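Local coordinates for YesW protein (Bacillus subtilis, PDB 2ZUX) that cleaves type I rhamnogalacturonan of plant cell walls by elimination, acting within the chain as a calcium- or manganese-requiring lyase of polysaccharide lyase family 11, at residues 7-12 / 80-85; 39-44 / 65-70; 143-148 / 221-226; 175-180 / 265-270; 373-378 / 395-400. All blocks are in the same frame, centred on the assembly; numbering follows the deposited sequence.

From the N terminus, interaction 1 closes a loop of 67 residues and brings the loop before strand 13-17 onto strand 76-87. Interaction 2 is nested inside it and closes a loop of 20. It pairs strands 36-41 and 66-73 of the same N-terminal sheet, and the two contacts touch where strand 66-73 runs beside strand 76-87. Interactions 3 and 4 lie in the beta-propeller region, on the other side of the chain's centre. They close loops of 72 and 84 residues. Their segments alternate, so they cross, and they touch through L225 and D266. They join successive blades. Interaction 5 follows in series and closes a short loop within a later blade.

Interaction 1 (7-12 / 80-85); sequences ALNRGL and ASEKAS
The carboxylate of E82 receives backbone N-H groups of R10 and L12. This is a side-chain-to-backbone contact in the N-terminal beta-sheet domain, where the loop before strand 13-17 meets strand 76-87. Each oxygen takes one backbone N-H. R10 N reaches E82 OE1 at 3.2 Å, on the syn side and 17° out of the carboxylate plane. L12 N reaches E82 OE2 at 3.1 Å, almost in line with the CD-OE2 bond. E82 turns its CG between the backbone N and the carbonyl carbon (chi1 74°), and a bend at chi2 carries the carboxylate to the loop. A water gives one hydrogen bond to E82 OE2 and another to L12 O, so the same oxygen is gripped again. N9 covers the carboxylate. Its amide lies nearly parallel to it, with planes 9° apart, and N9 ND2 sits 3.6 Å from E82 CD. The amide is itself held: N9 OD1 accepts from G11 N at 2.9 Å, which makes an Asx turn. These bonds fix the turn of the loop against the strand. Beside the polar core, L12 CG packs on A84 CB at 3.7 Å. L12 CD2 lies near S81 OG, and R10 CB meets S81 CB at 3.6 Å. The end of R10 leads away, to the carbonyl of R26 and a salt bridge with E31. L12 also rests on V69 of strand 66-73, and S81 OG bonds to V69 N. Segment 80-85 runs beside strand 66-73, and strand 76-87 also pairs in parallel with strand 13-17.

Interaction 2 (39-44 / 65-70); sequences VYRDGQ and STYTVR
Y40 and T68 form the hydrogen-bonded pair of an antiparallel ladder, with V39-V69 and R41-Y67 as non-hydrogen-bonded pairs to either side. Strands 36-41 and 66-73 are neighbours in the mixed sheet of the N-terminal domain. Y40 N to T68 O is 2.9 Å, and T68 N to Y40 O is 3.0 Å. A type I' turn from R41 to Q44 then reverses the first strand into a tight hairpin with strand 44-45. On the face of Y40 and T68, R70 has CG anti to its carbonyl carbon and runs extended to NE, which lays its guanidinium flat on the Y40 ring, planes 13° apart. This is a cation-pi stack, with R70 CZ 3.7 Å from the ring centroid. E77 bonds to both Y40 OH and R70 NH1, which probably balances the charge. On the other face, R41 lies alongside Y67, and R41 CG makes a CH-pi contact over the Y67 ring. Their polar ends share D58. V39 CG2 and V69 CG2 also touch on this face. At the turn, the D42 carboxylate takes two bonds from T66, both from above its plane. T66 N reaches D42 OD2 at 3.1 Å, and T66 OG1 gives its proton to D42 OD1 at 2.6 Å.

Interaction 3 (143-148 / 221-226); sequences SQDGYT and QGRVLS
D145 OD1 is gripped by three N-H donors from segment 221-226. R223 supplies two of them, side-on: NH2 to D145 OD1 is 2.9 Å, and NE to the same oxygen is 3.0 Å. The oxygen lies in the guanidinium plane, and the carboxylate stands steeply to it, planes 81° apart. NE arrives nearly along the C-O axis, NH2 on the anti side. Q221 NE2 is the third donor, 3.0 Å from D145 OD1 and above the carboxylate plane. It also bonds to the carbonyl of Y261. R223 is extended from CG to NE, and its NH1 bonds to the carbonyl of N142, so the guanidinium is held on two sides. A leucine here would probably leave D145 without its salt-bridge mate and the N142 carbonyl without this donor. The two segments are loops of successive blades of the beta-propeller, each joining two neighbouring strands of its sheet. Their backbones meet closely. G146 N bonds to Q221 O at 2.7 Å. The CA atoms of Y147 and G222 are 3.9 Å apart, and a side chain on G222 would run into the backbone of G146 and Y147. G222 CA also sits over the centre of the Y147 ring in a CH-pi contact, 12° off the ring normal. The Y147 side chain comes within about 6 Å (nearest atoms) of a bound rhamnose and lies near R218, which binds carbohydrate. R173 bonds to the carbonyls of Q144, G146 and G222. A water joins T148 N to G222 O, donating to the latter at 2.8 Å.

Interaction 4 (175-180 / 265-270); sequences GAHYTQ and VDRFLA
One direct hydrogen bond joins H177 to F268, where a propeller loop meets the start of strand 268-273. F268 N reaches H177 O at 3.1 Å, in the carbonyl plane. Two waters add bridges. One lies between H177 ND1 and F268 O. The other accepts from Y178 OH, which also bonds to R173, and donates to D266 OD2 at 2.7 Å. D266 OD1 has its own salt bridge to R286. Within the loop, Q180 NE2 gives a nearly straight bond to A176 O at 3.0 Å, and Q180 OE1 is taken by A557 N.

Flat groups meet differently. R267 NH1 stands 3.2 Å above the plane of the H177 ring, over its centre, and A176 CB covers the opposite face. The guanidinium is tilted 47° to the ring, and R267 NE bonds to N263 OD1. R267 chi2 is bent (-68°), which brings its end back to the histidine although its CB starts away from segment 175-180. The Y558 ring meets H177 edge-to-face. H177 O lies at the edge of the F268 ring, near its plane.

Nonpolar contacts finish the fit. Y178 CE1 touches D266 CB at 3.5 Å, and Q180 CB meets A270 CB at 3.9 Å.

All the touching residues are buried, so the polar groups need partners. Backbone, water and neighbouring side chains supply them. The H177 side chain comes within about 5 Å (nearest atoms) of a bound rhamnose, consistent with a well-fixed wall beside the substrate site.

Interaction 5 (373-378 / 395-400); sequences PGRPGL and FRDAAT. With CA (calcium ion), chain J.
R375 and D397 both send CG trans to the backbone N (chi1 -166° and -178°), and a bend at chi3 of R375 (78°) swings its guanidinium over to the carboxylate. The salt bridge joins a calcium-binding loop to the end of strand 393-397, within one four-stranded blade of the propeller. R375 NH2 meets D397 OD2 at 2.6 Å, from above the carboxylate plane, and the two side chains cross at about a right angle. The other carboxylate oxygen serves its own segment. D397 OD1 accepts from T400 N at 3.0 Å, an Asx motif that holds the turn after the strand. With an alanine in place of D397, the R375 guanidinium would probably lose one carboxylate partner and be held less firmly, and T400 N would lose its acceptor. The backbone of the loop holds the metal. Calcium is bound by R375 O at 2.3 Å and by G377 O at 2.4 Å. D370, D372, E379 and a water complete the site. R375 thus gives its carbonyl to calcium and its side chain to the strand, so D397 probably helps to position this calcium-binding residue from the second shell. L378 O fastens the loop a second time. It accepts from A398 N at 3.0 Å and, weakly, from R375 NH1. L378 CB rests on A398 CB at 3.9 Å. A water accepts from R375 NH1 and donates to D397 OD1, 2.7 Å from that oxygen.

Interaction 1 (7-12 / 80-85)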
# COMPACT_ATOMS: atom_id res chain seq x y z
N ALA A 7 6.39 5.60 15.93
CA ALA A 7 6.34 6.88 16.64
C ALA A 7 6.25 7.98 15.60
O ALA A 7 7.20 8.23 14.85
CB ALA A 7 7.57 7.05 17.52
N LEU A 8 5.08 8.61 15.51
CA LEU A 8 4.81 9.63 14.51
C LEU A 8 4.77 11.00 15.15
O LEU A 8 4.35 11.16 16.30
CB LEU A 8 3.50 9.34 13.78
CG LEU A 8 3.49 8.09 12.88
CD1 LEU A 8 2.11 7.88 12.26
CD2 LEU A 8 4.57 8.12 11.79
N ASN A 9 5.23 12.00 14.40
CA ASN A 9 5.10 13.38 14.86
C ASN A 9 3.66 13.86 14.63
O ASN A 9 2.79 13.06 14.27
CB ASN A 9 6.19 14.29 14.27
CG ASN A 9 5.97 14.64 12.80
OD1 ASN A 9 4.93 14.33 12.20
ND2 ASN A 9 6.96 15.32 12.21
N ARG A 10 3.39 15.14 14.82
CA ARG A 10 2.02 15.62 14.75
C ARG A 10 1.44 15.58 13.33
O ARG A 10 0.22 15.63 13.15
CB ARG A 10 1.95 17.04 15.35
CG ARG A 10 0.55 17.62 15.53
CD ARG A 10 -0.40 16.66 16.24
NE ARG A 10 0.00 16.39 17.62
CZ ARG A 10 -0.57 15.49 18.42
NH1 ARG A 10 -1.58 14.74 17.98
NH2 ARG A 10 -0.14 15.34 19.66
N GLY A 11 2.32 15.47 12.33
CA GLY A 11 1.89 15.46 10.94
C GLY A 11 1.20 16.75 10.54
O GLY A 11 0.37 16.78 9.63
N LEU A 12 1.54 17.85 11.22
CA LEU A 12 0.90 19.13 10.98
C LEU A 12 1.14 19.62 9.55
O LEU A 12 2.28 19.59 9.07
CB LEU A 12 1.38 20.17 12.01
CG LEU A 12 0.72 21.54 11.98
CD1 LEU A 12 -0.76 21.44 12.30
CD2 LEU A 12 1.42 22.46 12.97
N ALA A 80 4.64 22.22 22.14
CA ALA A 80 4.24 22.47 20.76
C ALA A 80 4.74 21.38 19.81
O ALA A 80 5.81 20.80 20.01
CB ALA A 80 4.73 23.83 20.29
N SER A 81 3.95 21.11 18.79
CA SER A 81 4.34 20.24 17.69
C SER A 81 5.51 20.85 16.93
O SER A 81 5.92 21.98 17.20
CB SER A 81 3.17 20.11 16.72
OG SER A 81 2.90 21.36 16.11
N GLU A 82 6.03 20.10 15.97
CA GLU A 82 6.90 20.66 14.95
C GLU A 82 6.20 21.83 14.25
O GLU A 82 4.97 21.87 14.17
CB GLU A 82 7.31 19.57 13.94
CG GLU A 82 6.22 19.14 12.94
CD GLU A 82 5.16 18.18 13.49
OE1 GLU A 82 5.28 17.71 14.65
OE2 GLU A 82 4.20 17.90 12.73
N LYS A 83 6.98 22.79 13.77
CA LYS A 83 6.45 23.93 13.03
C LYS A 83 6.07 23.55 11.61
O LYS A 83 6.80 22.80 10.95
CB LYS A 83 7.46 25.07 13.00
CG LYS A 83 7.67 25.76 14.33
CD LYS A 83 8.62 26.94 14.21
CE LYS A 83 8.75 27.69 15.53
NZ LYS A 83 7.46 28.32 15.95
N ALA A 84 4.94 24.07 11.14
CA ALA A 84 4.51 23.87 9.76
C ALA A 84 4.42 25.19 9.01
O ALA A 84 3.79 26.14 9.48
CB ALA A 84 3.17 23.13 9.71
N SER A 85 5.04 25.25 7.84
CA SER A 85 4.87 26.41 6.96
C SER A 85 3.68 26.17 6.03
O SER A 85 3.16 25.05 5.95
CB SER A 85 6.15 26.69 6.18
OG SER A 85 6.55 25.56 5.43
O HOH W 1 4.61 18.65 10.17

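Interaction 2 (39-44 / 65-70)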
# COMPACT_ATOMS: atom_id res chain seq x y z
N VAL A 39 -4.54 25.59 18.54
CA VAL A 39 -3.87 25.94 17.28
C VAL A 39 -3.20 27.31 17.41
O VAL A 39 -3.84 28.28 17.82
CB VAL A 39 -4.86 25.93 16.09
CG1 VAL A 39 -4.12 26.13 14.77
CG2 VAL A 39 -5.65 24.62 16.06
N TYR A 40 -1.92 27.36 17.05
CA TYR A 40 -1.13 28.60 17.15
C TYR A 40 -0.59 29.03 15.80
O TYR A 40 0.01 28.23 15.07
CB TYR A 40 0.03 28.41 18.11
CG TYR A 40 -0.38 28.26 19.56
CD1 TYR A 40 -0.26 29.32 20.45
CD2 TYR A 40 -0.88 27.05 20.04
CE1 TYR A 40 -0.64 29.19 21.78
CE2 TYR A 40 -1.26 26.90 21.36
CZ TYR A 40 -1.14 27.98 22.23
OH TYR A 40 -1.51 27.83 23.54
N ARG A 41 -0.81 30.30 15.47
CA ARG A 41 -0.16 30.91 14.31
C ARG A 41 0.96 31.83 14.79
O ARG A 41 0.69 32.87 15.41
CB ARG A 41 -1.16 31.68 13.45
CG ARG A 41 -0.56 32.18 12.13
CD ARG A 41 -1.50 33.08 11.36
NE ARG A 41 -1.71 34.36 12.04
CZ ARG A 41 -2.89 34.82 12.44
NH1 ARG A 41 -4.00 34.14 12.22
NH2 ARG A 41 -2.95 36.00 13.05
N ASP A 42 2.20 31.42 14.53
CA ASP A 42 3.40 32.16 14.93
C ASP A 42 3.41 32.52 16.42
O ASP A 42 3.73 33.65 16.80
CB ASP A 42 3.60 33.39 14.04
CG ASP A 42 3.97 33.02 12.61
OD1 ASP A 42 5.10 32.53 12.39
OD2 ASP A 42 3.13 33.22 11.71
N GLY A 43 3.05 31.54 17.25
CA GLY A 43 3.11 31.67 18.70
C GLY A 43 1.84 32.21 19.35
O GLY A 43 1.75 32.26 20.58
N GLN A 44 0.87 32.59 18.54
CA GLN A 44 -0.38 33.17 19.04
C GLN A 44 -1.56 32.22 18.84
O GLN A 44 -1.81 31.75 17.73
CB GLN A 44 -0.64 34.52 18.38
CG GLN A 44 0.32 35.62 18.85
CD GLN A 44 0.28 36.86 17.98
OE1 GLN A 44 0.11 36.79 16.76
NE2 GLN A 44 0.47 38.02 18.60
N SER A 65 2.85 32.68 7.08
CA SER A 65 2.56 32.21 8.44
C SER A 65 3.17 30.84 8.75
O SER A 65 3.39 30.03 7.84
CB SER A 65 1.05 32.16 8.67
OG SER A 65 0.45 33.44 8.48
N THR A 66 3.46 30.59 10.02
CA THR A 66 3.85 29.25 10.47
C THR A 66 2.92 28.81 11.60
O THR A 66 2.42 29.64 12.37
CB THR A 66 5.33 29.15 10.93
OG1 THR A 66 5.52 29.94 12.11
CG2 THR A 66 6.28 29.63 9.84
N TYR A 67 2.70 27.51 11.69
CA TYR A 67 1.74 26.96 12.64
C TYR A 67 2.35 25.91 13.54
O TYR A 67 3.28 25.20 13.15
CB TYR A 67 0.54 26.37 11.89
CG TYR A 67 -0.28 27.41 11.18
CD1 TYR A 67 -1.41 27.96 11.78
CD2 TYR A 67 0.08 27.87 9.91
CE1 TYR A 67 -2.16 28.94 11.14
CE2 TYR A 67 -0.66 28.84 9.26
CZ TYR A 67 -1.78 29.37 9.88
OH TYR A 67 -2.51 30.33 9.24
N THR A 68 1.82 25.84 14.76
CA THR A 68 2.08 24.74 15.68
C THR A 68 0.75 24.36 16.31
O THR A 68 -0.21 25.14 16.28
CB THR A 68 3.08 25.12 16.80
OG1 THR A 68 2.63 26.31 17.47
CG2 THR A 68 4.49 25.35 16.23
N VAL A 69 0.70 23.15 16.83
CA VAL A 69 -0.44 22.69 17.60
C VAL A 69 0.06 22.19 18.96
O VAL A 69 1.17 21.66 19.05
CB VAL A 69 -1.24 21.60 16.83
CG1 VAL A 69 -2.13 20.78 17.76
CG2 VAL A 69 -2.07 22.25 15.73
N ARG A 70 -0.74 22.39 20.00
CA ARG A 70 -0.44 21.87 21.32
C ARG A 70 -1.61 21.02 21.78
O ARG A 70 -2.75 21.48 21.78
CB ARG A 70 -0.18 23.00 22.32
CG ARG A 70 0.97 23.93 21.94
CD ARG A 70 1.26 24.95 23.03
NE ARG A 70 1.97 26.10 22.48
CZ ARG A 70 2.07 27.29 23.08
NH1 ARG A 70 1.52 27.50 24.27
NH2 ARG A 70 2.74 28.27 22.49
O HOH W 2 2.90 28.87 16.22
O HOH W 3 1.34 34.80 10.80

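Interaction 3 (143-148 / 221-226)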
# COMPACT_ATOMS: atom_id res chain seq x y z
N SER A 143 4.48 -12.40 -19.51
CA SER A 143 4.14 -13.05 -20.77
C SER A 143 4.99 -12.58 -21.95
O SER A 143 4.95 -13.20 -23.01
CB SER A 143 2.66 -12.85 -21.10
OG SER A 143 2.41 -11.48 -21.38
N GLN A 144 5.74 -11.50 -21.76
CA GLN A 144 6.49 -10.87 -22.85
C GLN A 144 7.98 -11.15 -22.78
O GLN A 144 8.58 -11.07 -21.72
CB GLN A 144 6.30 -9.36 -22.80
CG GLN A 144 4.87 -8.90 -22.94
CD GLN A 144 4.77 -7.41 -22.75
OE1 GLN A 144 5.02 -6.89 -21.66
NE2 GLN A 144 4.42 -6.70 -23.83
N ASP A 145 8.57 -11.46 -23.93
CA ASP A 145 10.02 -11.60 -24.04
C ASP A 145 10.64 -10.23 -24.33
O ASP A 145 10.00 -9.35 -24.92
CB ASP A 145 10.40 -12.61 -25.13
CG ASP A 145 9.84 -14.02 -24.87
OD1 ASP A 145 9.75 -14.43 -23.68
OD2 ASP A 145 9.47 -14.72 -25.85
N GLY A 146 11.89 -10.06 -23.90
CA GLY A 146 12.65 -8.86 -24.22
C GLY A 146 13.45 -8.36 -23.03
O GLY A 146 13.07 -8.56 -21.88
N TYR A 147 14.56 -7.69 -23.32
CA TYR A 147 15.44 -7.12 -22.30
C TYR A 147 14.82 -5.90 -21.66
O TYR A 147 14.07 -5.16 -22.30
CB TYR A 147 16.78 -6.75 -22.92
CG TYR A 147 17.66 -7.92 -23.29
CD1 TYR A 147 18.63 -8.40 -22.41
CD2 TYR A 147 17.53 -8.55 -24.53
CE1 TYR A 147 19.46 -9.48 -22.75
CE2 TYR A 147 18.34 -9.63 -24.87
CZ TYR A 147 19.30 -10.08 -23.99
OH TYR A 147 20.11 -11.15 -24.34
N THR A 148 15.15 -5.67 -20.39
CA THR A 148 14.64 -4.49 -19.67
C THR A 148 15.78 -3.66 -19.10
O THR A 148 16.85 -4.18 -18.81
CB THR A 148 13.69 -4.88 -18.50
OG1 THR A 148 14.39 -5.69 -17.54
CG2 THR A 148 12.48 -5.64 -19.01
N GLN A 221 15.95 -14.25 -23.99
CA GLN A 221 14.59 -13.71 -23.84
C GLN A 221 14.60 -12.44 -22.97
O GLN A 221 13.54 -11.86 -22.74
CB GLN A 221 13.66 -14.71 -23.15
CG GLN A 221 13.43 -16.06 -23.81
CD GLN A 221 12.65 -16.97 -22.89
OE1 GLN A 221 13.22 -17.72 -22.09
NE2 GLN A 221 11.33 -16.88 -22.95
N GLY A 222 15.76 -12.03 -22.48
CA GLY A 222 15.84 -10.91 -21.52
C GLY A 222 15.26 -11.26 -20.16
O GLY A 222 14.88 -10.37 -19.39
N ARG A 223 15.17 -12.56 -19.86
CA ARG A 223 14.68 -13.03 -18.58
C ARG A 223 15.85 -13.57 -17.79
O ARG A 223 16.88 -13.94 -18.36
CB ARG A 223 13.65 -14.14 -18.80
CG ARG A 223 12.42 -13.72 -19.57
CD ARG A 223 11.63 -14.95 -19.97
NE ARG A 223 10.48 -14.62 -20.80
CZ ARG A 223 9.28 -14.33 -20.34
NH1 ARG A 223 9.04 -14.31 -19.02
NH2 ARG A 223 8.28 -14.08 -21.18
N VAL A 224 15.71 -13.61 -16.47
CA VAL A 224 16.77 -14.12 -15.62
C VAL A 224 16.25 -15.37 -14.94
O VAL A 224 15.58 -15.30 -13.91
CB VAL A 224 17.24 -13.05 -14.60
CG1 VAL A 224 18.40 -13.58 -13.77
CG2 VAL A 224 17.65 -11.77 -15.34
N LEU A 225 16.56 -16.51 -15.56
CA LEU A 225 15.97 -17.79 -15.21
C LEU A 225 16.99 -18.78 -14.66
O LEU A 225 16.71 -19.97 -14.53
CB LEU A 225 15.26 -18.38 -16.44
CG LEU A 225 14.16 -17.53 -17.08
CD1 LEU A 225 13.59 -18.23 -18.32
CD2 LEU A 225 13.04 -17.20 -16.10
N SER A 226 18.17 -18.27 -14.32
CA SER A 226 19.24 -19.09 -13.76
C SER A 226 20.11 -18.22 -12.86
O SER A 226 19.98 -16.99 -12.85
CB SER A 226 20.09 -19.72 -14.86
OG SER A 226 20.66 -18.71 -15.65
O HOH W 4 16.50 -8.08 -19.19

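Interaction 4 (175-180 / 265-270)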
# COMPACT_ATOMS: atom_id res chain seq x y z
N GLY A 175 9.42 -5.01 -14.31
CA GLY A 175 8.02 -5.28 -14.64
C GLY A 175 7.23 -5.39 -13.35
O GLY A 175 7.80 -5.55 -12.27
N ALA A 176 5.91 -5.29 -13.46
CA ALA A 176 5.03 -5.23 -12.29
C ALA A 176 5.21 -6.40 -11.33
O ALA A 176 5.06 -6.24 -10.11
CB ALA A 176 3.58 -5.12 -12.72
N HIS A 177 5.50 -7.58 -11.87
CA HIS A 177 5.44 -8.81 -11.08
C HIS A 177 6.78 -9.25 -10.55
O HIS A 177 6.85 -10.28 -9.87
CB HIS A 177 4.76 -9.90 -11.91
CG HIS A 177 3.41 -9.48 -12.37
ND1 HIS A 177 2.36 -9.31 -11.49
CD2 HIS A 177 2.97 -9.08 -13.58
CE1 HIS A 177 1.31 -8.87 -12.17
NE2 HIS A 177 1.66 -8.72 -13.43
N TYR A 178 7.82 -8.47 -10.82
CA TYR A 178 9.18 -8.82 -10.40
C TYR A 178 9.50 -8.23 -9.01
O TYR A 178 9.14 -8.83 -8.01
CB TYR A 178 10.19 -8.46 -11.51
CG TYR A 178 9.99 -9.29 -12.77
CD1 TYR A 178 10.50 -10.59 -12.86
CD2 TYR A 178 9.25 -8.79 -13.85
CE1 TYR A 178 10.31 -11.36 -14.00
CE2 TYR A 178 9.05 -9.56 -15.00
CZ TYR A 178 9.58 -10.84 -15.05
OH TYR A 178 9.37 -11.62 -16.18
N THR A 179 10.12 -7.05 -8.94
CA THR A 179 10.49 -6.47 -7.64
C THR A 179 9.26 -6.05 -6.85
O THR A 179 8.42 -5.29 -7.34
CB THR A 179 11.41 -5.24 -7.82
OG1 THR A 179 12.61 -5.66 -8.48
CG2 THR A 179 11.76 -4.61 -6.49
N GLN A 180 9.19 -6.57 -5.62
CA GLN A 180 8.15 -6.25 -4.64
C GLN A 180 8.89 -5.76 -3.39
O GLN A 180 9.56 -6.55 -2.73
CB GLN A 180 7.31 -7.49 -4.34
CG GLN A 180 6.84 -8.26 -5.58
CD GLN A 180 6.10 -7.41 -6.60
OE1 GLN A 180 5.47 -6.40 -6.27
NE2 GLN A 180 6.17 -7.83 -7.86
N VAL A 265 7.06 -18.85 -12.93
CA VAL A 265 8.16 -18.90 -11.98
C VAL A 265 8.43 -17.54 -11.34
O VAL A 265 8.87 -17.47 -10.18
CB VAL A 265 9.45 -19.45 -12.66
CG1 VAL A 265 9.87 -18.57 -13.84
CG2 VAL A 265 10.60 -19.60 -11.65
N ASP A 266 8.17 -16.46 -12.07
CA ASP A 266 8.57 -15.13 -11.63
C ASP A 266 7.39 -14.26 -11.22
O ASP A 266 7.38 -13.05 -11.43
CB ASP A 266 9.41 -14.46 -12.72
CG ASP A 266 10.85 -14.97 -12.76
OD1 ASP A 266 11.28 -15.67 -11.82
OD2 ASP A 266 11.53 -14.65 -13.77
N ARG A 267 6.39 -14.90 -10.61
CA ARG A 267 5.22 -14.20 -10.11
C ARG A 267 5.37 -13.97 -8.62
O ARG A 267 5.11 -14.86 -7.81
CB ARG A 267 3.95 -14.99 -10.43
CG ARG A 267 3.66 -15.10 -11.92
CD ARG A 267 3.28 -13.75 -12.50
NE ARG A 267 2.87 -13.89 -13.89
CZ ARG A 267 2.06 -13.03 -14.51
NH1 ARG A 267 1.57 -11.99 -13.87
NH2 ARG A 267 1.73 -13.25 -15.78
N PHE A 268 5.83 -12.78 -8.25
CA PHE A 268 6.17 -12.49 -6.86
C PHE A 268 5.15 -11.60 -6.18
O PHE A 268 4.57 -10.71 -6.82
CB PHE A 268 7.54 -11.80 -6.79
CG PHE A 268 8.66 -12.64 -7.33
CD1 PHE A 268 9.23 -13.64 -6.54
CD2 PHE A 268 9.12 -12.46 -8.62
CE1 PHE A 268 10.27 -14.43 -7.03
CE2 PHE A 268 10.16 -13.24 -9.13
CZ PHE A 268 10.72 -14.24 -8.34
N LEU A 269 4.97 -11.83 -4.88
CA LEU A 269 4.28 -10.90 -3.98
C LEU A 269 5.10 -10.80 -2.70
O LEU A 269 6.07 -11.55 -2.52
CB LEU A 269 2.84 -11.35 -3.69
CG LEU A 269 1.92 -11.58 -4.89
CD1 LEU A 269 0.66 -12.30 -4.44
CD2 LEU A 269 1.61 -10.25 -5.57
N ALA A 270 4.75 -9.86 -1.84
CA ALA A 270 5.45 -9.70 -0.58
C ALA A 270 4.56 -8.95 0.37
O ALA A 270 3.60 -8.30 -0.04
CB ALA A 270 6.78 -8.95 -0.77
O HOH W 5 3.03 -10.91 -9.21
O HOH W 6 10.46 -14.05 -16.21

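Interaction 5 (373-378 / 395-400)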
# COMPACT_ATOMS: atom_id res chain seq x y z
N PRO A 373 -20.33 -4.74 8.55
CA PRO A 373 -20.16 -4.49 9.98
C PRO A 373 -21.23 -5.17 10.85
O PRO A 373 -21.08 -5.23 12.07
CB PRO A 373 -20.24 -2.96 10.07
CG PRO A 373 -21.08 -2.56 8.93
CD PRO A 373 -20.77 -3.54 7.82
N GLY A 374 -22.29 -5.69 10.23
CA GLY A 374 -23.32 -6.45 10.96
C GLY A 374 -22.97 -7.91 11.16
O GLY A 374 -23.65 -8.62 11.91
N ARG A 375 -21.91 -8.37 10.50
CA ARG A 375 -21.47 -9.75 10.59
C ARG A 375 -20.11 -9.77 11.28
O ARG A 375 -19.15 -9.21 10.76
CB ARG A 375 -21.37 -10.36 9.19
CG ARG A 375 -21.26 -11.88 9.18
CD ARG A 375 -20.61 -12.37 7.89
NE ARG A 375 -19.16 -12.19 7.95
CZ ARG A 375 -18.31 -13.10 8.41
NH1 ARG A 375 -17.01 -12.83 8.43
NH2 ARG A 375 -18.76 -14.27 8.85
N PRO A 376 -20.02 -10.41 12.47
CA PRO A 376 -18.73 -10.44 13.16
C PRO A 376 -17.60 -11.02 12.31
O PRO A 376 -17.79 -12.03 11.63
CB PRO A 376 -19.00 -11.35 14.37
CG PRO A 376 -20.44 -11.19 14.62
CD PRO A 376 -21.07 -11.09 13.26
N GLY A 377 -16.44 -10.38 12.37
CA GLY A 377 -15.27 -10.79 11.60
C GLY A 377 -15.02 -9.89 10.41
O GLY A 377 -15.77 -8.95 10.15
N LEU A 378 -13.95 -10.18 9.68
CA LEU A 378 -13.66 -9.47 8.44
C LEU A 378 -14.22 -10.25 7.27
O LEU A 378 -14.58 -11.42 7.39
CB LEU A 378 -12.15 -9.27 8.28
CG LEU A 378 -11.47 -8.47 9.39
CD1 LEU A 378 -9.97 -8.42 9.17
CD2 LEU A 378 -12.05 -7.07 9.51
N PHE A 395 -17.78 -12.99 -2.18
CA PHE A 395 -17.79 -12.22 -0.94
C PHE A 395 -17.83 -13.25 0.18
O PHE A 395 -18.79 -14.02 0.30
CB PHE A 395 -19.02 -11.31 -0.93
CG PHE A 395 -19.05 -10.31 0.20
CD1 PHE A 395 -18.76 -8.96 -0.03
CD2 PHE A 395 -19.43 -10.69 1.48
CE1 PHE A 395 -18.81 -8.03 1.01
CE2 PHE A 395 -19.48 -9.77 2.52
CZ PHE A 395 -19.18 -8.43 2.29
N ARG A 396 -16.76 -13.31 0.98
CA ARG A 396 -16.58 -14.43 1.89
C ARG A 396 -16.19 -14.02 3.30
O ARG A 396 -15.71 -12.91 3.54
CB ARG A 396 -15.52 -15.38 1.34
CG ARG A 396 -14.07 -14.91 1.55
CD ARG A 396 -13.14 -15.86 0.85
NE ARG A 396 -11.71 -15.74 1.14
CZ ARG A 396 -10.79 -15.35 0.25
NH1 ARG A 396 -11.12 -14.93 -0.96
NH2 ARG A 396 -9.51 -15.37 0.59
N ASP A 397 -16.40 -14.96 4.22
CA ASP A 397 -15.89 -14.87 5.57
C ASP A 397 -14.36 -14.97 5.49
O ASP A 397 -13.83 -15.95 4.99
CB ASP A 397 -16.47 -16.05 6.37
CG ASP A 397 -16.07 -16.05 7.83
OD1 ASP A 397 -14.86 -15.97 8.13
OD2 ASP A 397 -16.97 -16.18 8.68
N ALA A 398 -13.66 -13.94 5.97
CA ALA A 398 -12.20 -13.89 5.83
C ALA A 398 -11.49 -15.04 6.55
O ALA A 398 -10.44 -15.52 6.10
CB ALA A 398 -11.66 -12.55 6.30
N ALA A 399 -12.04 -15.45 7.69
CA ALA A 399 -11.42 -16.45 8.55
C ALA A 399 -11.69 -17.89 8.12
O ALA A 399 -10.80 -18.73 8.18
CB ALA A 399 -11.86 -16.26 10.00
N THR A 400 -12.92 -18.18 7.70
CA THR A 400 -13.31 -19.55 7.40
C THR A 400 -13.30 -19.84 5.90
O THR A 400 -13.25 -21.00 5.49
CB THR A 400 -14.72 -19.88 7.92
OG1 THR A 400 -15.69 -19.17 7.14
CG2 THR A 400 -14.86 -19.54 9.40
CA CA J . -17.77 -7.90 9.49
O HOH W 7 -14.96 -14.12 10.07
O HOH W 8 -17.80 -6.79 11.66